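Local coordinates for nucleoporin NUP82 (Chaetomium thermophilum, PDB 5CWW), which probably serves as a structural component of the nuclear pore complex and may help dock nuclear transport factors, at residues 503-515 with 548-562. Residues are numbered along the deposited sequence; the frame is centred on the assembly and turned at random.
Sequences YVTHPAGITYISL and ERDRIFTQTRTQSPL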
ATOM      1  N   TYR B 503      -8.366  -4.095  14.624  1.00 51.44           N
ATOM      2  CA  TYR B 503      -9.672  -3.448  14.606  1.00 50.89           C
ATOM      3  C   TYR B 503     -10.093  -3.011  13.209  1.00 51.24           C
ATOM      4  O   TYR B 503      -9.258  -2.774  12.342  1.00 47.83           O
ATOM      5  CB  TYR B 503      -9.667  -2.241  15.540  1.00 52.29           C
ATOM      6  CG  TYR B 503      -9.255  -2.599  16.939  1.00 54.10           C
ATOM      7  CD1 TYR B 503     -10.186  -3.068  17.851  1.00 55.44           C
ATOM      8  CD2 TYR B 503      -7.935  -2.474  17.351  1.00 54.52           C
ATOM      9  CE1 TYR B 503      -9.817  -3.407  19.131  1.00 58.75           C
ATOM     10  CE2 TYR B 503      -7.556  -2.810  18.638  1.00 57.46           C
ATOM     11  CZ  TYR B 503      -8.504  -3.275  19.523  1.00 59.60           C
ATOM     12  OH  TYR B 503      -8.144  -3.615  20.807  1.00 62.64           O
ATOM     13  N   VAL B 504     -11.404  -2.917  13.014  1.00 55.19           N
ATOM     14  CA  VAL B 504     -11.982  -2.357  11.802  1.00 56.71           C
ATOM     15  C   VAL B 504     -12.862  -1.176  12.190  1.00 57.27           C
ATOM     16  O   VAL B 504     -13.831  -1.336  12.935  1.00 59.76           O
ATOM     17  CB  VAL B 504     -12.807  -3.402  11.021  1.00 57.41           C
ATOM     18  CG1 VAL B 504     -13.555  -2.762   9.851  1.00 56.89           C
ATOM     19  CG2 VAL B 504     -11.904  -4.515  10.523  1.00 56.20           C
ATOM     20  N   THR B 505     -12.511   0.006  11.688  1.00 56.12           N
ATOM     21  CA  THR B 505     -13.266   1.224  11.962  1.00 55.63           C
ATOM     22  C   THR B 505     -14.025   1.667  10.719  1.00 57.69           C
ATOM     23  O   THR B 505     -13.491   1.656   9.612  1.00 58.13           O
ATOM     24  CB  THR B 505     -12.350   2.372  12.434  1.00 53.97           C
ATOM     25  OG1 THR B 505     -11.623   1.961  13.598  1.00 53.54           O
ATOM     26  CG2 THR B 505     -13.170   3.616  12.766  1.00 54.40           C
ATOM     27  N   HIS B 506     -15.271   2.073  10.925  1.00 60.04           N
ATOM     28  CA  HIS B 506     -16.167   2.464   9.844  1.00 60.89           C
ATOM     29  C   HIS B 506     -17.186   3.425  10.449  1.00 61.14           C
ATOM     30  O   HIS B 506     -17.450   3.351  11.650  1.00 62.31           O
ATOM     31  CB  HIS B 506     -16.840   1.226   9.237  1.00 61.26           C
ATOM     32  CG  HIS B 506     -17.664   1.508   8.020  1.00 62.60           C
ATOM     33  ND1 HIS B 506     -19.004   1.820   8.084  1.00 64.39           N
ATOM     34  CD2 HIS B 506     -17.341   1.509   6.704  1.00 62.91           C
ATOM     35  CE1 HIS B 506     -19.470   2.011   6.863  1.00 65.38           C
ATOM     36  NE2 HIS B 506     -18.481   1.827   6.007  1.00 65.09           N
ATOM     37  N   PRO B 507     -17.751   4.341   9.644  1.00 63.34           N
ATOM     38  CA  PRO B 507     -18.750   5.254  10.216  1.00 66.18           C
ATOM     39  C   PRO B 507     -19.907   4.539  10.922  1.00 71.14           C
ATOM     40  O   PRO B 507     -20.550   5.129  11.789  1.00 74.37           O
ATOM     41  CB  PRO B 507     -19.248   6.026   8.994  1.00 65.50           C
ATOM     42  CG  PRO B 507     -18.076   6.045   8.073  1.00 62.15           C
ATOM     43  CD  PRO B 507     -17.383   4.726   8.268  1.00 61.13           C
ATOM     44  N   ALA B 508     -20.154   3.285  10.561  1.00 70.49           N
ATOM     45  CA  ALA B 508     -21.230   2.511  11.169  1.00 72.84           C
ATOM     46  C   ALA B 508     -20.844   2.030  12.565  1.00 73.97           C
ATOM     47  O   ALA B 508     -21.701   1.886  13.436  1.00 76.96           O
ATOM     48  CB  ALA B 508     -21.592   1.329  10.286  1.00 72.50           C
ATOM     49  N   GLY B 509     -19.555   1.781  12.774  1.00 72.13           N
ATOM     50  CA  GLY B 509     -19.072   1.338  14.071  1.00 71.05           C
ATOM     51  C   GLY B 509     -17.673   0.746  14.039  1.00 68.75           C
ATOM     52  O   GLY B 509     -17.004   0.763  13.005  1.00 68.19           O
ATOM     53  N   ILE B 510     -17.240   0.226  15.185  1.00 65.87           N
ATOM     54  CA  ILE B 510     -15.910  -0.360  15.332  1.00 62.99           C
ATOM     55  C   ILE B 510     -16.022  -1.838  15.700  1.00 63.18           C
ATOM     56  O   ILE B 510     -16.892  -2.225  16.482  1.00 64.71           O
ATOM     57  CB  ILE B 510     -15.084   0.376  16.410  1.00 63.07           C
ATOM     58  CG1 ILE B 510     -15.028   1.876  16.101  1.00 63.41           C
ATOM     59  CG2 ILE B 510     -13.674  -0.207  16.494  1.00 61.64           C
ATOM     60  CD1 ILE B 510     -14.382   2.716  17.187  1.00 64.49           C
ATOM     61  N   THR B 511     -15.130  -2.651  15.141  1.00 63.21           N
ATOM     62  CA  THR B 511     -15.127  -4.092  15.378  1.00 63.45           C
ATOM     63  C   THR B 511     -13.753  -4.603  15.799  1.00 60.93           C
ATOM     64  O   THR B 511     -12.741  -4.261  15.192  1.00 57.39           O
ATOM     65  CB  THR B 511     -15.574  -4.866  14.120  1.00 64.15           C
ATOM     66  OG1 THR B 511     -16.892  -4.449  13.745  1.00 66.83           O
ATOM     67  CG2 THR B 511     -15.582  -6.373  14.373  1.00 63.52           C
ATOM     68  N   TYR B 512     -13.739  -5.429  16.840  1.00 60.97           N
ATOM     69  CA  TYR B 512     -12.532  -6.121  17.283  1.00 59.77           C
ATOM     70  C   TYR B 512     -12.448  -7.491  16.619  1.00 58.56           C
ATOM     71  O   TYR B 512     -13.448  -8.194  16.515  1.00 59.23           O
ATOM     72  CB  TYR B 512     -12.525  -6.276  18.808  1.00 63.84           C
ATOM     73  CG  TYR B 512     -11.430  -7.178  19.339  1.00 66.41           C
ATOM     74  CD1 TYR B 512     -10.145  -6.696  19.546  1.00 66.91           C
ATOM     75  CD2 TYR B 512     -11.685  -8.510  19.640  1.00 68.40           C
ATOM     76  CE1 TYR B 512      -9.142  -7.514  20.034  1.00 68.72           C
ATOM     77  CE2 TYR B 512     -10.686  -9.336  20.129  1.00 69.88           C
ATOM     78  CZ  TYR B 512      -9.416  -8.831  20.322  1.00 70.87           C
ATOM     79  OH  TYR B 512      -8.415  -9.641  20.808  1.00 73.05           O
ATOM     80  N   ILE B 513     -11.254  -7.854  16.161  1.00 56.72           N
ATOM     81  CA  ILE B 513     -11.027  -9.135  15.501  1.00 56.08           C
ATOM     82  C   ILE B 513      -9.769  -9.774  16.070  1.00 55.37           C
ATOM     83  O   ILE B 513      -8.793  -9.078  16.348  1.00 56.77           O
ATOM     84  CB  ILE B 513     -10.866  -8.977  13.967  1.00 60.06           C
ATOM     85  CG1 ILE B 513     -12.132  -8.379  13.347  1.00 61.29           C
ATOM     86  CG2 ILE B 513     -10.544 -10.319  13.315  1.00 57.79           C
ATOM     87  CD1 ILE B 513     -11.947  -7.894  11.920  1.00 61.47           C
ATOM     88  N   SER B 514      -9.791 -11.095  16.239  1.00 55.23           N
ATOM     89  CA  SER B 514      -8.604 -11.821  16.677  1.00 54.26           C
ATOM     90  C   SER B 514      -8.461 -13.176  15.999  1.00 54.50           C
ATOM     91  O   SER B 514      -9.438 -13.907  15.835  1.00 54.49           O
ATOM     92  CB  SER B 514      -8.625 -12.024  18.184  1.00 54.87           C
ATOM     93  OG  SER B 514      -7.561 -12.880  18.557  1.00 54.35           O
ATOM     94  N   LEU B 515      -7.227 -13.505  15.628  1.00 55.27           N
ATOM     95  CA  LEU B 515      -6.920 -14.764  14.958  1.00 56.31           C
ATOM     96  C   LEU B 515      -6.340 -15.795  15.921  1.00 58.01           C
ATOM     97  O   LEU B 515      -6.015 -16.910  15.517  1.00 57.67           O
ATOM     98  CB  LEU B 515      -5.944 -14.520  13.806  1.00 55.24           C
ATOM     99  CG  LEU B 515      -6.324 -13.365  12.879  1.00 55.96           C
ATOM    100  CD1 LEU B 515      -5.333 -13.250  11.728  1.00 55.29           C
ATOM    101  CD2 LEU B 515      -7.742 -13.529  12.356  1.00 54.94           C
ATOM    102  N   GLU B 548     -12.192 -14.843  15.908  1.00 75.39           N
ATOM    103  CA  GLU B 548     -13.359 -14.314  16.603  1.00 73.43           C
ATOM    104  C   GLU B 548     -13.534 -12.835  16.284  1.00 69.69           C
ATOM    105  O   GLU B 548     -12.562 -12.124  16.027  1.00 68.70           O
ATOM    106  CB  GLU B 548     -13.233 -14.516  18.117  1.00 76.37           C
ATOM    107  CG  GLU B 548     -12.128 -13.697  18.772  1.00 79.25           C
ATOM    108  CD  GLU B 548     -12.085 -13.874  20.279  1.00 82.96           C
ATOM    109  OE1 GLU B 548     -12.662 -14.861  20.787  1.00 85.44           O
ATOM    110  OE2 GLU B 548     -11.476 -13.018  20.956  1.00 83.95           O
ATOM    111  N   ARG B 549     -14.781 -12.380  16.304  1.00 69.19           N
ATOM    112  CA  ARG B 549     -15.104 -10.996  15.991  1.00 68.92           C
ATOM    113  C   ARG B 549     -16.251 -10.516  16.867  1.00 76.87           C
ATOM    114  O   ARG B 549     -17.226 -11.240  17.083  1.00 76.50           O
ATOM    115  CB  ARG B 549     -15.463 -10.845  14.512  1.00 69.05           C
ATOM    116  CG  ARG B 549     -16.506 -11.835  14.020  1.00 73.02           C
ATOM    117  CD  ARG B 549     -16.367 -12.106  12.532  1.00 76.13           C
ATOM    118  NE  ARG B 549     -17.063 -13.328  12.137  1.00 81.38           N
ATOM    119  CZ  ARG B 549     -16.569 -14.555  12.283  1.00 84.63           C
ATOM    120  NH1 ARG B 549     -17.279 -15.604  11.894  1.00 87.13           N
ATOM    121  NH2 ARG B 549     -15.368 -14.739  12.817  1.00 84.55           N
ATOM    122  N   ASP B 550     -16.131  -9.295  17.373  1.00 90.35           N
ATOM    123  CA  ASP B 550     -17.160  -8.723  18.230  1.00 93.70           C
ATOM    124  C   ASP B 550     -17.230  -7.214  18.057  1.00 88.20           C
ATOM    125  O   ASP B 550     -16.210  -6.527  18.105  1.00 88.12           O
ATOM    126  CB  ASP B 550     -16.889  -9.069  19.694  1.00101.44           C
ATOM    127  CG  ASP B 550     -17.975  -8.563  20.620  1.00107.60           C
ATOM    128  OD1 ASP B 550     -19.013  -9.247  20.750  1.00110.90           O
ATOM    129  OD2 ASP B 550     -17.792  -7.481  21.219  1.00109.17           O
ATOM    130  N   ARG B 551     -18.438  -6.702  17.850  1.00 80.44           N
ATOM    131  CA  ARG B 551     -18.627  -5.268  17.730  1.00 74.95           C
ATOM    132  C   ARG B 551     -18.587  -4.611  19.100  1.00 75.46           C
ATOM    133  O   ARG B 551     -19.280  -5.033  20.025  1.00 76.59           O
ATOM    134  CB  ARG B 551     -19.947  -4.944  17.039  1.00 74.61           C
ATOM    135  CG  ARG B 551     -20.176  -3.453  16.912  1.00 73.42           C
ATOM    136  CD  ARG B 551     -21.188  -3.118  15.841  1.00 73.07           C
ATOM    137  NE  ARG B 551     -20.797  -3.599  14.521  1.00 69.37           N
ATOM    138  CZ  ARG B 551     -21.392  -3.225  13.395  1.00 67.27           C
ATOM    139  NH1 ARG B 551     -20.983  -3.711  12.236  1.00 65.98           N
ATOM    140  NH2 ARG B 551     -22.395  -2.357  13.428  1.00 68.05           N
ATOM    141  N   ILE B 552     -17.773  -3.571  19.213  1.00 74.36           N
ATOM    142  CA  ILE B 552     -17.569  -2.866  20.471  1.00 77.09           C
ATOM    143  C   ILE B 552     -18.365  -1.567  20.511  1.00 76.17           C
ATOM    144  O   ILE B 552     -18.683  -1.055  21.582  1.00 76.68           O
ATOM    145  CB  ILE B 552     -16.086  -2.572  20.697  1.00 80.21           C
ATOM    146  CG1 ILE B 552     -15.556  -1.662  19.590  1.00 81.16           C
ATOM    147  CG2 ILE B 552     -15.298  -3.878  20.728  1.00 80.92           C
ATOM    148  CD1 ILE B 552     -14.193  -1.155  19.855  1.00 81.49           C
ATOM    149  N   PHE B 553     -18.674  -1.036  19.332  1.00 72.13           N
ATOM    150  CA  PHE B 553     -19.308   0.270  19.217  1.00 72.98           C
ATOM    151  C   PHE B 553     -20.109   0.386  17.929  1.00 72.71           C
ATOM    152  O   PHE B 553     -19.689  -0.090  16.874  1.00 72.93           O
ATOM    153  CB  PHE B 553     -18.257   1.380  19.265  1.00 70.93           C
ATOM    154  CG  PHE B 553     -18.813   2.752  19.006  1.00 73.86           C
ATOM    155  CD1 PHE B 553     -19.490   3.440  19.998  1.00 76.63           C
ATOM    156  CD2 PHE B 553     -18.660   3.354  17.768  1.00 73.83           C
ATOM    157  CE1 PHE B 553     -20.002   4.701  19.761  1.00 78.68           C
ATOM    158  CE2 PHE B 553     -19.171   4.615  17.525  1.00 76.17           C
ATOM    159  CZ  PHE B 553     -19.843   5.288  18.524  1.00 77.88           C
ATOM    160  N   THR B 554     -21.270   1.026  18.037  1.00 73.55           N
ATOM    161  CA  THR B 554     -22.131   1.278  16.892  1.00 71.39           C
ATOM    162  C   THR B 554     -22.621   2.719  16.906  1.00 73.98           C
ATOM    163  O   THR B 554     -23.141   3.197  17.916  1.00 75.27           O
ATOM    164  CB  THR B 554     -23.342   0.335  16.878  1.00 71.73           C
ATOM    165  OG1 THR B 554     -22.902  -1.009  17.091  1.00 70.23           O
ATOM    166  CG2 THR B 554     -24.079   0.423  15.549  1.00 70.91           C
ATOM    167  N   GLN B 555     -22.449   3.407  15.783  1.00 79.45           N
ATOM    168  CA  GLN B 555     -22.927   4.774  15.638  1.00 86.45           C
ATOM    169  C   GLN B 555     -24.340   4.746  15.064  1.00 95.89           C
ATOM    170  O   GLN B 555     -24.595   4.075  14.062  1.00 94.74           O
ATOM    171  CB  GLN B 555     -21.987   5.579  14.741  1.00 85.90           C
ATOM    172  CG  GLN B 555     -22.319   7.057  14.664  1.00 90.06           C
ATOM    173  CD  GLN B 555     -21.205   7.891  14.051  1.00 91.16           C
ATOM    174  OE1 GLN B 555     -21.143   9.102  14.263  1.00 94.52           O
ATOM    175  NE2 GLN B 555     -20.329   7.255  13.279  1.00 88.75           N
ATOM    176  N   THR B 556     -25.253   5.475  15.701  1.00105.33           N
ATOM    177  CA  THR B 556     -26.669   5.436  15.340  1.00114.96           C
ATOM    178  C   THR B 556     -27.149   6.731  14.691  1.00120.34           C
ATOM    179  O   THR B 556     -27.020   7.811  15.269  1.00122.92           O
ATOM    180  CB  THR B 556     -27.543   5.160  16.576  1.00119.58           C
ATOM    181  OG1 THR B 556     -27.304   6.165  17.569  1.00120.84           O
ATOM    182  CG2 THR B 556     -27.227   3.790  17.159  1.00119.23           C
ATOM    183  N   ARG B 557     -27.707   6.603  13.489  1.00128.39           N
ATOM    184  CA  ARG B 557     -28.319   7.724  12.773  1.00131.37           C
ATOM    185  C   ARG B 557     -27.374   8.914  12.620  1.00134.66           C
ATOM    186  O   ARG B 557     -27.817  10.056  12.494  1.00140.16           O
ATOM    187  CB  ARG B 557     -29.602   8.168  13.483  1.00135.91           C
ATOM    188  CG  ARG B 557     -30.700   7.115  13.492  1.00137.42           C
ATOM    189  CD  ARG B 557     -31.583   7.242  14.719  1.00138.90           C
ATOM    190  NE  ARG B 557     -30.824   7.008  15.943  1.00136.37           N
ATOM    191  CZ  ARG B 557     -31.348   6.982  17.162  1.00137.44           C
ATOM    192  NH1 ARG B 557     -32.648   7.179  17.341  1.00140.69           N
ATOM    193  NH2 ARG B 557     -30.563   6.760  18.206  1.00135.61           N
ATOM    194  N   THR B 558     -26.073   8.638  12.634  1.00135.98           N
ATOM    195  CA  THR B 558     -25.063   9.677  12.478  1.00135.98           C
ATOM    196  C   THR B 558     -24.033   9.222  11.449  1.00137.59           C
ATOM    197  O   THR B 558     -23.299   8.258  11.672  1.00128.29           O
ATOM    198  CB  THR B 558     -24.369  10.001  13.815  1.00139.38           C
ATOM    199  OG1 THR B 558     -25.354  10.139  14.848  1.00144.48           O
ATOM    200  CG2 THR B 558     -23.567  11.286  13.706  1.00141.24           C
ATOM    201  N   GLN B 559     -23.988   9.924  10.323  1.00142.75           N
ATOM    202  CA  GLN B 559     -23.104   9.565   9.220  1.00143.92           C
ATOM    203  C   GLN B 559     -21.672  10.039   9.458  1.00143.09           C
ATOM    204  O   GLN B 559     -20.811   9.889   8.591  1.00143.45           O
ATOM    205  CB  GLN B 559     -23.635  10.149   7.909  1.00151.07           C
ATOM    206  CG  GLN B 559     -25.016   9.638   7.526  1.00153.61           C
ATOM    207  CD  GLN B 559     -25.539  10.263   6.247  1.00156.14           C
ATOM    208  OE1 GLN B 559     -25.179  11.389   5.901  1.00156.37           O
ATOM    209  NE2 GLN B 559     -26.394   9.535   5.539  1.00157.13           N
ATOM    210  N   SER B 560     -21.427  10.612  10.632  1.00124.02           N
ATOM    211  CA  SER B 560     -20.105  11.118  10.985  1.00104.69           C
ATOM    212  C   SER B 560     -19.050  10.018  10.906  1.00 98.39           C
ATOM    213  O   SER B 560     -19.215   8.960  11.509  1.00 87.87           O
ATOM    214  CB  SER B 560     -20.122  11.712  12.394  1.00103.89           C
ATOM    215  OG  SER B 560     -18.820  11.732  12.951  1.00104.76           O
ATOM    216  N   PRO B 561     -17.959  10.260  10.162  1.00 97.47           N
ATOM    217  CA  PRO B 561     -16.910   9.239  10.113  1.00 87.87           C
ATOM    218  C   PRO B 561     -16.142   9.157  11.425  1.00 84.18           C
ATOM    219  O   PRO B 561     -16.016  10.162  12.127  1.00 85.68           O
ATOM    220  CB  PRO B 561     -16.007   9.721   8.978  1.00 92.32           C
ATOM    221  CG  PRO B 561     -16.167  11.195   8.985  1.00 92.25           C
ATOM    222  CD  PRO B 561     -17.595  11.456   9.381  1.00 96.11           C
ATOM    223  N   LEU B 562     -15.641   7.970  11.749  1.00 74.47           N
ATOM    224  CA  LEU B 562     -14.892   7.766  12.980  1.00 68.72           C
ATOM    225  C   LEU B 562     -13.397   7.744  12.698  1.00 63.97           C
ATOM    226  O   LEU B 562     -12.951   7.181  11.697  1.00 62.31           O
ATOM    227  CB  LEU B 562     -15.316   6.461  13.660  1.00 67.28           C
ATOM    228  CG  LEU B 562     -16.809   6.312  13.965  1.00 68.32           C
ATOM    229  CD1 LEU B 562     -17.084   4.964  14.615  1.00 67.85           C
ATOM    230  CD2 LEU B 562     -17.308   7.445  14.853  1.00 70.66           C
TER
HETATM  231  O   HOH W   1     -24.415   1.633  12.709  1.00 98.47           O
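Strands 509-514 and 548-554 pair antiparallel through backbone bonds, with S514 facing E548, Y512 facing D550 and I510 facing F553. A classic beta bulge, where I552 and F553 both lie opposite I510, illustrates how register can shift by one residue without breaking the pairing: I552 N donates to I510 O, and I510 N to F553 O at 3.0 Å. At G509 a side chain would clash with F553 O, and the backbone angles would jam it against A508 O.

Beyond the strand, Q555 grips the turn 506-509 twice. Its backbone N donates to A508 O; with CG anti to the backbone N (chi1 -173°) and the chain extended, its NE2 reaches the in-plane lone pair of P507 O at 2.6 Å and also donates to S560 O. A leucine here would probably leave both carbonyls without this amide donor and weaken the loop's hold on the turn.

At the bulge I552 CD1 lies 3.5 Å from I510 CG2; further along, L562 packs on I510 and T505.

In this four-stranded blade of the N-terminal beta-propeller domain, 548-554 is one edge strand, reached from 509-514 through helices 518-526 and 534-543; R551 is salt-bridged to E483, and strands 576-580 and 585-589 pack against I510, F553 and L562.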